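PDB 5JWC: NADH dehydrogenase, putative from Plasmodium falciparum, which probably oxidises NADH and passes the electrons through its FAD to ubiquinone, as a type II NADH dehydrogenase, and is inhibited by the quinolone RYL-552. Local coordinates for residues 173-178 with 183-188; 352-357 with 381-386; 389-394 with 407-412. All blocks are in the same frame, centred on the assembly; numbering follows the deposited sequence.

Contact 1. Residues 173-178 with 183-188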
ATOM      1  N   GLU A 173       9.664 -13.317   9.161  1.00 33.07           N
ATOM      2  CA  GLU A 173       8.997 -14.572   8.793  1.00 35.43           C
ATOM      3  C   GLU A 173      10.029 -15.646   8.435  1.00 34.89           C
ATOM      4  O   GLU A 173       9.909 -16.794   8.855  1.00 31.97           O
ATOM      5  CB  GLU A 173       8.012 -14.364   7.641  1.00 29.07           C
ATOM      6  CG  GLU A 173       6.678 -13.720   8.082  1.00 30.90           C
ATOM      7  CD  GLU A 173       5.895 -14.536   9.121  1.00 34.90           C
ATOM      8  OE1 GLU A 173       5.057 -13.939   9.846  1.00 34.97           O
ATOM      9  OE2 GLU A 173       6.104 -15.769   9.233  1.00 34.87           O
ATOM     10  N   LYS A 174      11.056 -15.265   7.686  1.00 33.77           N
ATOM     11  CA  LYS A 174      12.094 -16.209   7.299  1.00 30.55           C
ATOM     12  C   LYS A 174      12.771 -16.836   8.518  1.00 37.49           C
ATOM     13  O   LYS A 174      13.043 -18.040   8.532  1.00 37.53           O
ATOM     14  CB  LYS A 174      13.125 -15.515   6.414  1.00 38.06           C
ATOM     15  CG  LYS A 174      14.271 -16.402   5.991  1.00 40.05           C
ATOM     16  CD  LYS A 174      15.268 -15.632   5.140  1.00 48.91           C
ATOM     17  CE  LYS A 174      16.423 -16.532   4.688  1.00 61.94           C
ATOM     18  NZ  LYS A 174      17.352 -15.846   3.739  1.00 68.19           N
ATOM     19  N   CYS A 175      13.001 -16.035   9.556  1.00 35.85           N
ATOM     20  CA  CYS A 175      13.676 -16.510  10.767  1.00 37.36           C
ATOM     21  C   CYS A 175      12.781 -17.278  11.735  1.00 40.99           C
ATOM     22  O   CYS A 175      13.250 -17.745  12.767  1.00 39.71           O
ATOM     23  CB  CYS A 175      14.302 -15.331  11.524  1.00 34.97           C
ATOM     24  SG  CYS A 175      15.686 -14.624  10.639  1.00 33.31           S
ATOM     25  N   THR A 176      11.500 -17.403  11.410  1.00 35.74           N
ATOM     26  CA  THR A 176      10.590 -18.199  12.219  1.00 36.19           C
ATOM     27  C   THR A 176      10.562 -19.651  11.682  1.00 36.50           C
ATOM     28  O   THR A 176      10.048 -20.548  12.334  1.00 35.09           O
ATOM     29  CB  THR A 176       9.176 -17.551  12.236  1.00 36.91           C
ATOM     30  OG1 THR A 176       9.280 -16.257  12.851  1.00 34.70           O
ATOM     31  CG2 THR A 176       8.180 -18.366  13.049  1.00 41.68           C
ATOM     32  N   LEU A 177      11.145 -19.873  10.508  1.00 32.23           N
ATOM     33  CA  LEU A 177      11.199 -21.213   9.915  1.00 37.74           C
ATOM     34  C   LEU A 177      12.155 -22.154  10.664  1.00 43.68           C
ATOM     35  O   LEU A 177      13.121 -21.700  11.273  1.00 41.13           O
ATOM     36  CB  LEU A 177      11.600 -21.122   8.455  1.00 32.27           C
ATOM     37  CG  LEU A 177      10.653 -20.254   7.625  1.00 36.60           C
ATOM     38  CD1 LEU A 177      11.087 -20.244   6.157  1.00 34.58           C
ATOM     39  CD2 LEU A 177       9.201 -20.730   7.786  1.00 35.84           C
ATOM     40  N   PRO A 178      11.884 -23.471  10.621  1.00 46.27           N
ATOM     41  CA  PRO A 178      12.689 -24.399  11.436  1.00 45.06           C
ATOM     42  C   PRO A 178      14.071 -24.701  10.844  1.00 44.81           C
ATOM     43  O   PRO A 178      14.950 -25.233  11.532  1.00 51.13           O
ATOM     44  CB  PRO A 178      11.820 -25.664  11.471  1.00 45.21           C
ATOM     45  CG  PRO A 178      11.055 -25.628  10.178  1.00 43.74           C
ATOM     46  CD  PRO A 178      10.782 -24.159   9.916  1.00 42.08           C
ATOM     47  N   GLU A 183      22.650 -18.863  15.092  1.00 52.43           N
ATOM     48  CA  GLU A 183      23.717 -18.001  14.610  1.00 51.88           C
ATOM     49  C   GLU A 183      23.301 -17.313  13.312  1.00 47.21           C
ATOM     50  O   GLU A 183      23.622 -16.146  13.089  1.00 50.22           O
ATOM     51  CB  GLU A 183      25.012 -18.790  14.416  1.00 53.09           C
ATOM     52  CG  GLU A 183      26.254 -17.990  14.800  1.00 64.89           C
ATOM     53  CD  GLU A 183      26.146 -17.382  16.206  1.00 67.75           C
ATOM     54  OE1 GLU A 183      25.868 -18.139  17.169  1.00 73.25           O
ATOM     55  OE2 GLU A 183      26.330 -16.150  16.343  1.00 67.51           O
ATOM     56  N   GLU A 184      22.612 -18.034  12.437  1.00 45.24           N
ATOM     57  CA  GLU A 184      22.175 -17.433  11.183  1.00 48.64           C
ATOM     58  C   GLU A 184      21.112 -16.373  11.448  1.00 41.29           C
ATOM     59  O   GLU A 184      21.046 -15.372  10.742  1.00 39.90           O
ATOM     60  CB  GLU A 184      21.613 -18.478  10.213  1.00 52.45           C
ATOM     61  CG  GLU A 184      22.603 -19.532   9.744  1.00 55.04           C
ATOM     62  CD  GLU A 184      21.905 -20.768   9.162  1.00 65.45           C
ATOM     63  OE1 GLU A 184      21.196 -21.490   9.909  1.00 59.35           O
ATOM     64  OE2 GLU A 184      22.039 -20.996   7.939  1.00 71.83           O
ATOM     65  N   LYS A 185      20.294 -16.611  12.471  1.00 42.47           N
ATOM     66  CA  LYS A 185      19.248 -15.678  12.871  1.00 42.41           C
ATOM     67  C   LYS A 185      19.845 -14.365  13.376  1.00 39.40           C
ATOM     68  O   LYS A 185      19.387 -13.282  12.993  1.00 37.40           O
ATOM     69  CB  LYS A 185      18.353 -16.288  13.957  1.00 40.42           C
ATOM     70  CG  LYS A 185      17.436 -17.425  13.504  1.00 40.98           C
ATOM     71  CD  LYS A 185      16.481 -17.822  14.631  1.00 42.61           C
ATOM     72  CE  LYS A 185      15.976 -19.252  14.473  1.00 50.08           C
ATOM     73  NZ  LYS A 185      14.963 -19.638  15.500  1.00 54.43           N
ATOM     74  N   LYS A 186      20.853 -14.460  14.244  1.00 38.82           N
ATOM     75  CA  LYS A 186      21.483 -13.267  14.804  1.00 41.18           C
ATOM     76  C   LYS A 186      22.054 -12.404  13.686  1.00 34.44           C
ATOM     77  O   LYS A 186      22.008 -11.190  13.758  1.00 38.08           O
ATOM     78  CB  LYS A 186      22.595 -13.621  15.789  1.00 43.18           C
ATOM     79  CG  LYS A 186      22.135 -14.285  17.065  1.00 48.23           C
ATOM     80  CD  LYS A 186      23.344 -14.542  17.978  1.00 52.29           C
ATOM     81  CE  LYS A 186      23.029 -15.521  19.096  1.00 54.98           C
ATOM     82  NZ  LYS A 186      24.268 -15.919  19.840  1.00 68.92           N
ATOM     83  N   LYS A 187      22.583 -13.044  12.654  1.00 35.56           N
ATOM     84  CA  LYS A 187      23.120 -12.313  11.518  1.00 37.17           C
ATOM     85  C   LYS A 187      22.011 -11.683  10.686  1.00 37.18           C
ATOM     86  O   LYS A 187      22.105 -10.520  10.293  1.00 32.64           O
ATOM     87  CB  LYS A 187      23.971 -13.226  10.640  1.00 39.14           C
ATOM     88  CG  LYS A 187      25.222 -13.769  11.329  1.00 43.63           C
ATOM     89  CD  LYS A 187      26.178 -14.339  10.292  1.00 50.47           C
ATOM     90  CE  LYS A 187      27.294 -15.154  10.931  1.00 57.50           C
ATOM     91  NZ  LYS A 187      28.180 -15.763   9.889  1.00 58.51           N
ATOM     92  N   MET A 188      20.955 -12.449  10.429  1.00 36.02           N
ATOM     93  CA  MET A 188      19.860 -11.968   9.589  1.00 37.01           C
ATOM     94  C   MET A 188      19.017 -10.906  10.285  1.00 31.10           C
ATOM     95  O   MET A 188      18.454 -10.042   9.629  1.00 35.11           O
ATOM     96  CB  MET A 188      18.962 -13.125   9.161  1.00 37.51           C
ATOM     97  CG  MET A 188      19.393 -13.792   7.873  1.00 47.46           C
ATOM     98  SD  MET A 188      18.270 -15.146   7.441  1.00 69.90           S
ATOM     99  CE  MET A 188      18.779 -16.387   8.625  1.00 51.84           C
TER

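Contact 2. Residues 352-357 with 381-386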
ATOM      1  N   HIS A 352      30.908  44.030  -1.667  1.00 38.07           N
ATOM      2  CA  HIS A 352      32.164  44.720  -1.918  1.00 47.12           C
ATOM      3  C   HIS A 352      32.259  45.266  -3.349  1.00 49.83           C
ATOM      4  O   HIS A 352      33.095  46.123  -3.621  1.00 46.64           O
ATOM      5  CB  HIS A 352      33.368  43.828  -1.572  1.00 38.67           C
ATOM      6  CG  HIS A 352      33.693  42.764  -2.576  1.00 43.52           C
ATOM      7  ND1 HIS A 352      33.166  41.492  -2.509  1.00 47.90           N
ATOM      8  CD2 HIS A 352      34.581  42.746  -3.600  1.00 43.85           C
ATOM      9  CE1 HIS A 352      33.676  40.750  -3.486  1.00 46.42           C
ATOM     10  NE2 HIS A 352      34.535  41.494  -4.157  1.00 43.82           N
ATOM     11  N   GLU A 353      31.385  44.810  -4.245  1.00 46.12           N
ATOM     12  CA  GLU A 353      31.316  45.393  -5.582  1.00 47.51           C
ATOM     13  C   GLU A 353      30.426  46.617  -5.607  1.00 45.72           C
ATOM     14  O   GLU A 353      30.242  47.216  -6.662  1.00 48.01           O
ATOM     15  CB  GLU A 353      30.809  44.377  -6.605  1.00 46.33           C
ATOM     16  CG  GLU A 353      31.775  43.251  -6.870  1.00 47.23           C
ATOM     17  CD  GLU A 353      31.254  42.271  -7.906  1.00 56.47           C
ATOM     18  OE1 GLU A 353      30.033  42.301  -8.207  1.00 55.52           O
ATOM     19  OE2 GLU A 353      32.070  41.476  -8.422  1.00 55.23           O
ATOM     20  N   HIS A 354      29.896  47.004  -4.449  1.00 41.73           N
ATOM     21  CA  HIS A 354      29.062  48.199  -4.354  1.00 44.16           C
ATOM     22  C   HIS A 354      29.469  49.070  -3.164  1.00 41.69           C
ATOM     23  O   HIS A 354      28.643  49.757  -2.562  1.00 39.34           O
ATOM     24  CB  HIS A 354      27.577  47.810  -4.261  1.00 47.50           C
ATOM     25  CG  HIS A 354      27.083  47.058  -5.459  1.00 47.39           C
ATOM     26  ND1 HIS A 354      27.348  45.720  -5.665  1.00 51.24           N
ATOM     27  CD2 HIS A 354      26.383  47.472  -6.546  1.00 50.44           C
ATOM     28  CE1 HIS A 354      26.818  45.336  -6.813  1.00 49.60           C
ATOM     29  NE2 HIS A 354      26.227  46.378  -7.367  1.00 54.68           N
ATOM     30  N   THR A 355      30.758  49.037  -2.840  1.00 43.00           N
ATOM     31  CA  THR A 355      31.287  49.726  -1.668  1.00 43.93           C
ATOM     32  C   THR A 355      30.908  51.213  -1.623  1.00 46.60           C
ATOM     33  O   THR A 355      30.314  51.680  -0.646  1.00 45.97           O
ATOM     34  CB  THR A 355      32.819  49.583  -1.608  1.00 49.46           C
ATOM     35  OG1 THR A 355      33.185  48.207  -1.822  1.00 47.89           O
ATOM     36  CG2 THR A 355      33.355  50.046  -0.253  1.00 45.22           C
ATOM     37  N   ASN A 356      31.211  51.948  -2.691  1.00 49.34           N
ATOM     38  CA  ASN A 356      30.917  53.380  -2.718  1.00 49.06           C
ATOM     39  C   ASN A 356      29.449  53.709  -2.560  1.00 49.79           C
ATOM     40  O   ASN A 356      29.092  54.672  -1.871  1.00 50.25           O
ATOM     41  CB  ASN A 356      31.443  54.005  -4.002  1.00 53.39           C
ATOM     42  CG  ASN A 356      32.943  53.864  -4.127  1.00 60.34           C
ATOM     43  OD1 ASN A 356      33.672  54.002  -3.141  1.00 55.33           O
ATOM     44  ND2 ASN A 356      33.415  53.588  -5.339  1.00 63.32           N
ATOM     45  N   GLU A 357      28.592  52.911  -3.184  1.00 50.47           N
ATOM     46  CA  GLU A 357      27.154  53.124  -3.041  1.00 48.38           C
ATOM     47  C   GLU A 357      26.719  52.967  -1.595  1.00 46.20           C
ATOM     48  O   GLU A 357      25.905  53.737  -1.084  1.00 48.55           O
ATOM     49  CB  GLU A 357      26.381  52.155  -3.926  1.00 49.29           C
ATOM     50  CG  GLU A 357      26.603  52.396  -5.395  1.00 58.76           C
ATOM     51  CD  GLU A 357      26.038  51.287  -6.252  1.00 67.30           C
ATOM     52  OE1 GLU A 357      24.825  51.001  -6.129  1.00 68.71           O
ATOM     53  OE2 GLU A 357      26.811  50.703  -7.045  1.00 69.99           O
ATOM     54  N   LYS A 381      17.245  44.236   2.110  1.00 43.87           N
ATOM     55  CA  LYS A 381      16.331  44.020   0.985  1.00 42.12           C
ATOM     56  C   LYS A 381      17.108  43.771  -0.305  1.00 38.08           C
ATOM     57  O   LYS A 381      16.612  43.114  -1.217  1.00 37.01           O
ATOM     58  CB  LYS A 381      15.352  45.199   0.836  1.00 44.76           C
ATOM     59  CG  LYS A 381      14.318  45.245   1.977  1.00 46.29           C
ATOM     60  CD  LYS A 381      13.472  46.520   1.970  1.00 55.62           C
ATOM     61  CE  LYS A 381      14.292  47.761   2.283  1.00 61.44           C
ATOM     62  NZ  LYS A 381      13.456  48.973   2.529  1.00 62.29           N
ATOM     63  N   THR A 382      18.343  44.260  -0.361  1.00 36.35           N
ATOM     64  CA  THR A 382      19.223  44.018  -1.494  1.00 30.92           C
ATOM     65  C   THR A 382      20.265  42.938  -1.217  1.00 34.85           C
ATOM     66  O   THR A 382      20.573  42.118  -2.086  1.00 35.49           O
ATOM     67  CB  THR A 382      19.973  45.311  -1.908  1.00 39.51           C
ATOM     68  OG1 THR A 382      19.031  46.316  -2.304  1.00 42.26           O
ATOM     69  CG2 THR A 382      20.910  45.032  -3.044  1.00 37.20           C
ATOM     70  N   PHE A 383      20.830  42.944  -0.014  1.00 33.12           N
ATOM     71  CA  PHE A 383      21.931  42.035   0.298  1.00 34.00           C
ATOM     72  C   PHE A 383      21.553  41.123   1.473  1.00 34.37           C
ATOM     73  O   PHE A 383      21.602  41.553   2.621  1.00 34.61           O
ATOM     74  CB  PHE A 383      23.205  42.818   0.656  1.00 35.61           C
ATOM     75  CG  PHE A 383      23.655  43.807  -0.391  1.00 33.07           C
ATOM     76  CD1 PHE A 383      24.468  43.408  -1.443  1.00 33.18           C
ATOM     77  CD2 PHE A 383      23.311  45.149  -0.286  1.00 37.46           C
ATOM     78  CE1 PHE A 383      24.908  44.332  -2.388  1.00 39.35           C
ATOM     79  CE2 PHE A 383      23.741  46.077  -1.233  1.00 35.53           C
ATOM     80  CZ  PHE A 383      24.536  45.664  -2.283  1.00 33.34           C
ATOM     81  N   PRO A 384      21.166  39.864   1.195  1.00 33.81           N
ATOM     82  CA  PRO A 384      20.725  39.026   2.326  1.00 32.94           C
ATOM     83  C   PRO A 384      21.858  38.731   3.319  1.00 31.16           C
ATOM     84  O   PRO A 384      21.597  38.438   4.486  1.00 33.94           O
ATOM     85  CB  PRO A 384      20.240  37.736   1.645  1.00 33.42           C
ATOM     86  CG  PRO A 384      21.003  37.676   0.364  1.00 34.95           C
ATOM     87  CD  PRO A 384      21.140  39.130  -0.083  1.00 31.77           C
ATOM     88  N   GLN A 385      23.104  38.813   2.862  1.00 31.38           N
ATOM     89  CA  GLN A 385      24.236  38.508   3.725  1.00 33.09           C
ATOM     90  C   GLN A 385      24.427  39.547   4.859  1.00 35.08           C
ATOM     91  O   GLN A 385      25.174  39.304   5.794  1.00 35.63           O
ATOM     92  CB  GLN A 385      25.523  38.343   2.895  1.00 32.71           C
ATOM     93  CG  GLN A 385      25.983  39.558   2.117  1.00 32.18           C
ATOM     94  CD  GLN A 385      25.366  39.642   0.732  1.00 37.64           C
ATOM     95  OE1 GLN A 385      24.148  39.550   0.575  1.00 36.13           O
ATOM     96  NE2 GLN A 385      26.207  39.839  -0.278  1.00 33.99           N
ATOM     97  N   LEU A 386      23.722  40.673   4.794  1.00 33.39           N
ATOM     98  CA  LEU A 386      23.756  41.671   5.867  1.00 35.42           C
ATOM     99  C   LEU A 386      22.763  41.386   6.963  1.00 35.33           C
ATOM    100  O   LEU A 386      22.715  42.106   7.970  1.00 39.02           O
ATOM    101  CB  LEU A 386      23.474  43.083   5.319  1.00 37.51           C
ATOM    102  CG  LEU A 386      24.584  43.728   4.508  1.00 36.92           C
ATOM    103  CD1 LEU A 386      24.122  45.077   3.959  1.00 37.68           C
ATOM    104  CD2 LEU A 386      25.802  43.910   5.386  1.00 36.53           C
TER

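Contact 3. Residues 389-394 with 407-412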
ATOM      1  N   SER A 389      20.651  37.449  10.864  1.00 34.41           N
ATOM      2  CA  SER A 389      20.663  35.991  10.871  1.00 35.34           C
ATOM      3  C   SER A 389      21.844  35.433  10.070  1.00 35.77           C
ATOM      4  O   SER A 389      22.109  34.240  10.117  1.00 34.39           O
ATOM      5  CB  SER A 389      19.340  35.428  10.307  1.00 37.79           C
ATOM      6  OG  SER A 389      19.186  35.724   8.919  1.00 36.31           O
ATOM      7  N   LYS A 390      22.540  36.289   9.318  1.00 31.77           N
ATOM      8  CA  LYS A 390      23.627  35.834   8.444  1.00 30.48           C
ATOM      9  C   LYS A 390      24.999  36.373   8.855  1.00 36.07           C
ATOM     10  O   LYS A 390      26.029  35.802   8.493  1.00 37.00           O
ATOM     11  CB  LYS A 390      23.358  36.250   6.987  1.00 34.90           C
ATOM     12  CG  LYS A 390      22.158  35.558   6.313  1.00 33.32           C
ATOM     13  CD  LYS A 390      22.431  34.094   6.068  1.00 33.30           C
ATOM     14  CE  LYS A 390      21.188  33.433   5.460  1.00 33.50           C
ATOM     15  NZ  LYS A 390      21.308  31.946   5.478  1.00 33.50           N
ATOM     16  N   TRP A 391      25.001  37.502   9.556  1.00 32.40           N
ATOM     17  CA  TRP A 391      26.232  38.159   9.979  1.00 34.72           C
ATOM     18  C   TRP A 391      26.113  38.537  11.445  1.00 35.57           C
ATOM     19  O   TRP A 391      25.154  39.200  11.852  1.00 35.90           O
ATOM     20  CB  TRP A 391      26.511  39.407   9.130  1.00 33.22           C
ATOM     21  CG  TRP A 391      27.780  40.156   9.497  1.00 34.09           C
ATOM     22  CD1 TRP A 391      27.866  41.372  10.113  1.00 35.13           C
ATOM     23  CD2 TRP A 391      29.129  39.736   9.265  1.00 31.94           C
ATOM     24  NE1 TRP A 391      29.180  41.740  10.262  1.00 34.33           N
ATOM     25  CE2 TRP A 391      29.975  40.741   9.753  1.00 37.79           C
ATOM     26  CE3 TRP A 391      29.699  38.603   8.670  1.00 32.00           C
ATOM     27  CZ2 TRP A 391      31.361  40.655   9.684  1.00 33.63           C
ATOM     28  CZ3 TRP A 391      31.073  38.512   8.605  1.00 37.69           C
ATOM     29  CH2 TRP A 391      31.892  39.541   9.108  1.00 31.42           C
ATOM     30  N   ASP A 392      27.081  38.101  12.240  1.00 36.30           N
ATOM     31  CA  ASP A 392      27.088  38.439  13.660  1.00 41.44           C
ATOM     32  C   ASP A 392      27.750  39.806  13.852  1.00 39.21           C
ATOM     33  O   ASP A 392      28.978  39.897  13.912  1.00 37.65           O
ATOM     34  CB  ASP A 392      27.833  37.373  14.458  1.00 40.75           C
ATOM     35  CG  ASP A 392      27.566  37.457  15.952  1.00 49.85           C
ATOM     36  OD1 ASP A 392      27.086  38.509  16.435  1.00 48.93           O
ATOM     37  OD2 ASP A 392      27.830  36.452  16.647  1.00 57.36           O
ATOM     38  N   TYR A 393      26.939  40.853  13.962  1.00 39.81           N
ATOM     39  CA  TYR A 393      27.463  42.212  14.122  1.00 44.72           C
ATOM     40  C   TYR A 393      28.190  42.423  15.456  1.00 45.23           C
ATOM     41  O   TYR A 393      29.177  43.153  15.507  1.00 49.99           O
ATOM     42  CB  TYR A 393      26.340  43.237  13.980  1.00 44.14           C
ATOM     43  CG  TYR A 393      25.854  43.412  12.559  1.00 43.99           C
ATOM     44  CD1 TYR A 393      26.379  44.407  11.744  1.00 38.52           C
ATOM     45  CD2 TYR A 393      24.887  42.564  12.026  1.00 39.30           C
ATOM     46  CE1 TYR A 393      25.941  44.575  10.445  1.00 44.27           C
ATOM     47  CE2 TYR A 393      24.441  42.715  10.724  1.00 38.31           C
ATOM     48  CZ  TYR A 393      24.969  43.725   9.939  1.00 40.91           C
ATOM     49  OH  TYR A 393      24.545  43.889   8.647  1.00 37.27           O
ATOM     50  N   GLU A 394      27.715  41.790  16.526  1.00 47.61           N
ATOM     51  CA  GLU A 394      28.346  41.965  17.841  1.00 48.39           C
ATOM     52  C   GLU A 394      29.719  41.301  17.927  1.00 45.90           C
ATOM     53  O   GLU A 394      30.627  41.842  18.549  1.00 53.45           O
ATOM     54  CB  GLU A 394      27.439  41.466  18.972  1.00 46.90           C
ATOM     55  CG  GLU A 394      26.221  42.361  19.260  1.00 55.55           C
ATOM     56  CD  GLU A 394      25.225  42.442  18.110  1.00 65.51           C
ATOM     57  OE1 GLU A 394      24.592  41.406  17.787  1.00 66.77           O
ATOM     58  OE2 GLU A 394      25.070  43.545  17.531  1.00 65.24           O
ATOM     59  N   HIS A 407      35.707  48.355   2.457  1.00 43.52           N
ATOM     60  CA  HIS A 407      35.655  47.431   1.339  1.00 42.84           C
ATOM     61  C   HIS A 407      36.039  46.020   1.798  1.00 45.82           C
ATOM     62  O   HIS A 407      35.335  45.046   1.516  1.00 41.71           O
ATOM     63  CB  HIS A 407      36.580  47.924   0.225  1.00 40.88           C
ATOM     64  CG  HIS A 407      36.795  46.934  -0.876  1.00 44.29           C
ATOM     65  ND1 HIS A 407      36.010  46.902  -2.010  1.00 45.44           N
ATOM     66  CD2 HIS A 407      37.697  45.933  -1.012  1.00 44.41           C
ATOM     67  CE1 HIS A 407      36.431  45.936  -2.807  1.00 42.42           C
ATOM     68  NE2 HIS A 407      37.451  45.329  -2.225  1.00 48.26           N
ATOM     69  N   ASP A 408      37.153  45.912   2.517  1.00 45.81           N
ATOM     70  CA  ASP A 408      37.611  44.613   3.000  1.00 42.13           C
ATOM     71  C   ASP A 408      36.627  43.982   3.990  1.00 38.04           C
ATOM     72  O   ASP A 408      36.454  42.767   4.009  1.00 42.49           O
ATOM     73  CB  ASP A 408      38.988  44.736   3.654  1.00 47.95           C
ATOM     74  CG  ASP A 408      40.081  45.068   2.656  1.00 50.58           C
ATOM     75  OD1 ASP A 408      39.848  44.944   1.433  1.00 56.37           O
ATOM     76  OD2 ASP A 408      41.184  45.429   3.106  1.00 53.82           O
ATOM     77  N   TYR A 409      36.001  44.814   4.809  1.00 35.12           N
ATOM     78  CA  TYR A 409      35.006  44.368   5.769  1.00 36.96           C
ATOM     79  C   TYR A 409      33.779  43.812   5.045  1.00 40.30           C
ATOM     80  O   TYR A 409      33.286  42.743   5.387  1.00 36.56           O
ATOM     81  CB  TYR A 409      34.591  45.511   6.687  1.00 35.24           C
ATOM     82  CG  TYR A 409      33.671  45.100   7.824  1.00 39.96           C
ATOM     83  CD1 TYR A 409      34.090  44.183   8.787  1.00 41.85           C
ATOM     84  CD2 TYR A 409      32.404  45.656   7.961  1.00 40.54           C
ATOM     85  CE1 TYR A 409      33.261  43.822   9.851  1.00 41.85           C
ATOM     86  CE2 TYR A 409      31.566  45.299   9.014  1.00 36.13           C
ATOM     87  CZ  TYR A 409      31.997  44.380   9.956  1.00 42.38           C
ATOM     88  OH  TYR A 409      31.159  44.021  11.005  1.00 39.27           O
ATOM     89  N   LEU A 410      33.278  44.566   4.066  1.00 36.39           N
ATOM     90  CA  LEU A 410      32.153  44.116   3.252  1.00 39.39           C
ATOM     91  C   LEU A 410      32.488  42.793   2.576  1.00 41.05           C
ATOM     92  O   LEU A 410      31.657  41.888   2.510  1.00 37.24           O
ATOM     93  CB  LEU A 410      31.781  45.152   2.196  1.00 36.33           C
ATOM     94  CG  LEU A 410      31.282  46.503   2.693  1.00 39.96           C
ATOM     95  CD1 LEU A 410      31.014  47.415   1.494  1.00 43.78           C
ATOM     96  CD2 LEU A 410      30.055  46.378   3.579  1.00 37.23           C
ATOM     97  N   PHE A 411      33.712  42.696   2.069  1.00 35.31           N
ATOM     98  CA  PHE A 411      34.183  41.473   1.458  1.00 36.79           C
ATOM     99  C   PHE A 411      34.084  40.297   2.435  1.00 41.81           C
ATOM    100  O   PHE A 411      33.758  39.175   2.032  1.00 39.40           O
ATOM    101  CB  PHE A 411      35.625  41.646   0.970  1.00 41.95           C
ATOM    102  CG  PHE A 411      36.181  40.444   0.260  1.00 44.96           C
ATOM    103  CD1 PHE A 411      36.086  40.328  -1.111  1.00 50.21           C
ATOM    104  CD2 PHE A 411      36.828  39.442   0.968  1.00 52.20           C
ATOM    105  CE1 PHE A 411      36.603  39.229  -1.766  1.00 49.20           C
ATOM    106  CE2 PHE A 411      37.345  38.344   0.319  1.00 54.88           C
ATOM    107  CZ  PHE A 411      37.230  38.237  -1.050  1.00 52.44           C
ATOM    108  N   GLU A 412      34.367  40.542   3.713  1.00 39.90           N
ATOM    109  CA  GLU A 412      34.278  39.464   4.698  1.00 42.18           C
ATOM    110  C   GLU A 412      32.830  39.030   4.895  1.00 36.74           C
ATOM    111  O   GLU A 412      32.556  37.842   5.092  1.00 37.52           O
ATOM    112  CB  GLU A 412      34.896  39.874   6.043  1.00 41.49           C
ATOM    113  CG  GLU A 412      36.429  39.987   6.018  1.00 44.12           C
ATOM    114  CD  GLU A 412      37.113  38.723   5.489  1.00 55.56           C
ATOM    115  OE1 GLU A 412      36.746  37.612   5.939  1.00 59.23           O
ATOM    116  OE2 GLU A 412      38.021  38.830   4.629  1.00 55.37           O
TER

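Contact 1. Residues 173-178 with 183-188
Lys174 holds CG opposite its backbone N (chi1 178°), and the chain stays extended from there, which carries its end to Met188 on helix 182-188. Met188 bends at its last torsion (chi3 -75°), which turns CE back toward Cys175. The two side chains cross at about a right angle. Met188 SD lies 3.6 Å from Lys174 CE and 3.8 Å from Lys174 CD. This is contact of the lysine chain with the thioether, while the charged Lys174 NZ forms a salt bridge with Glu121 of the second subunit. Cys175 points at the helix, and its SG lies 3.9 Å from Met188 CB and 4.1 Å from Met188 CE. The contact joins two consecutive helices of the pyridine nucleotide-disulphide oxidoreductase fold. Helix 158-174 ends here in a type I beta turn from Lys174 to Leu177, with Leu177 N bonded to Lys174 O. Lys185 runs out extended past the turn, and its CE comes within 3.6 Å of Cys175 O. Ile222 of helix 220-223 touches the side chains of both Cys175 and Lys185.

Contact 2. Residues 352-357 with 381-386
His354 and Phe383 join two parts of the helical insertion domain of PfNDH2. His354 is the N-cap residue of helix 355-361, and Phe383 lies in the loop that follows helix 376-380. The aromatic contact is an offset edge-to-face pair. Phe383 turns its edge toward the face of the His354 imidazole, with ring centroids 5.9 Å apart and planes at 61°. The closest approach is between Phe383 CZ and His354 CB, at 4.2 Å. Phe383 chi1 (-55°) puts CG opposite its carbonyl carbon and sends the ring toward His354. Both side chains start out toward each other, which lets the rings meet although the backbones stay well apart, with 10.5 Å between His354 CA and Phe383 CA. Apolar groups also pack on Phe383. Thr382 CG2 sits 3.5 Å above one face of its ring, offset toward the rim, and Leu351 touches the side chain. Hydrogen bonds fix the local geometry. His354 ND1 bonds to Leu350 O, just before the segment, which restrains the imidazole. In the loop, Leu386 N bonds to Phe383 O. At the helix start, Thr355 OG1 donates to His352 O at 2.8 Å, from a position 42° out of the carbonyl plane.

Contact 3. Residues 389-394 with 407-412
In the helical insertion domain, the loop before helix 403-416 packs the indole of Trp391 against that helix. Its main partner is Tyr409. Trp391 NE1 donates a hydrogen bond to Tyr409 OH at 3.1 Å, with an N-H...O angle of 149°. The hydroxyl oxygen lies in the indole plane. The same two rings form an offset edge-to-face pair. The edge of Trp391 meets the face of Tyr409, with planes at 81° and 5.6 Å between the centroids of the six-membered ring of Trp391 and the ring of Tyr409. Trp391 CZ2 packs 3.7 Å from Tyr409 CE1. A trans first torsion in Trp391 (chi1 -180°) swings the indole away from the backbone N and out to the helix. Tyr409 OH also bonds to Asn396 O, which gives the hydroxyl of the buried Tyr409 two hydrogen-bond partners. The benzo end of the indole reaches Glu412, with Trp391 CZ3 3.9 Å from Glu412 O. Trp391 CD1 sits 3.5 Å above the centre of the Tyr393 ring. Ile413 and Asn416 of helix 403-416 also touch Trp391, while Tyr409 packs on Ser369 and Leu372 of helix 369-374.

How the contacts relate
The three contacts follow one another along the chain, and none nests in or crosses another. Contact 1 comes first and closes a tight connection between helices 158-174 and 182-188, beside the second subunit. Contacts 2 and 3 lie on the opposite side of the chain's centre, in the helical insertion domain. About 48 Å separates the nearest atoms of contacts 1 and 2. Contact 2 closes a longer loop, from the start of helix 355-361 to the chain after helix 376-380. Contact 3 closes a shorter loop, with 12 residues between its segments, and lays that chain on helix 403-416. Contacts 2 and 3 touch directly: Leu386 O and Tyr393 OH, 2.6 Å apart, probably share a hydrogen bond.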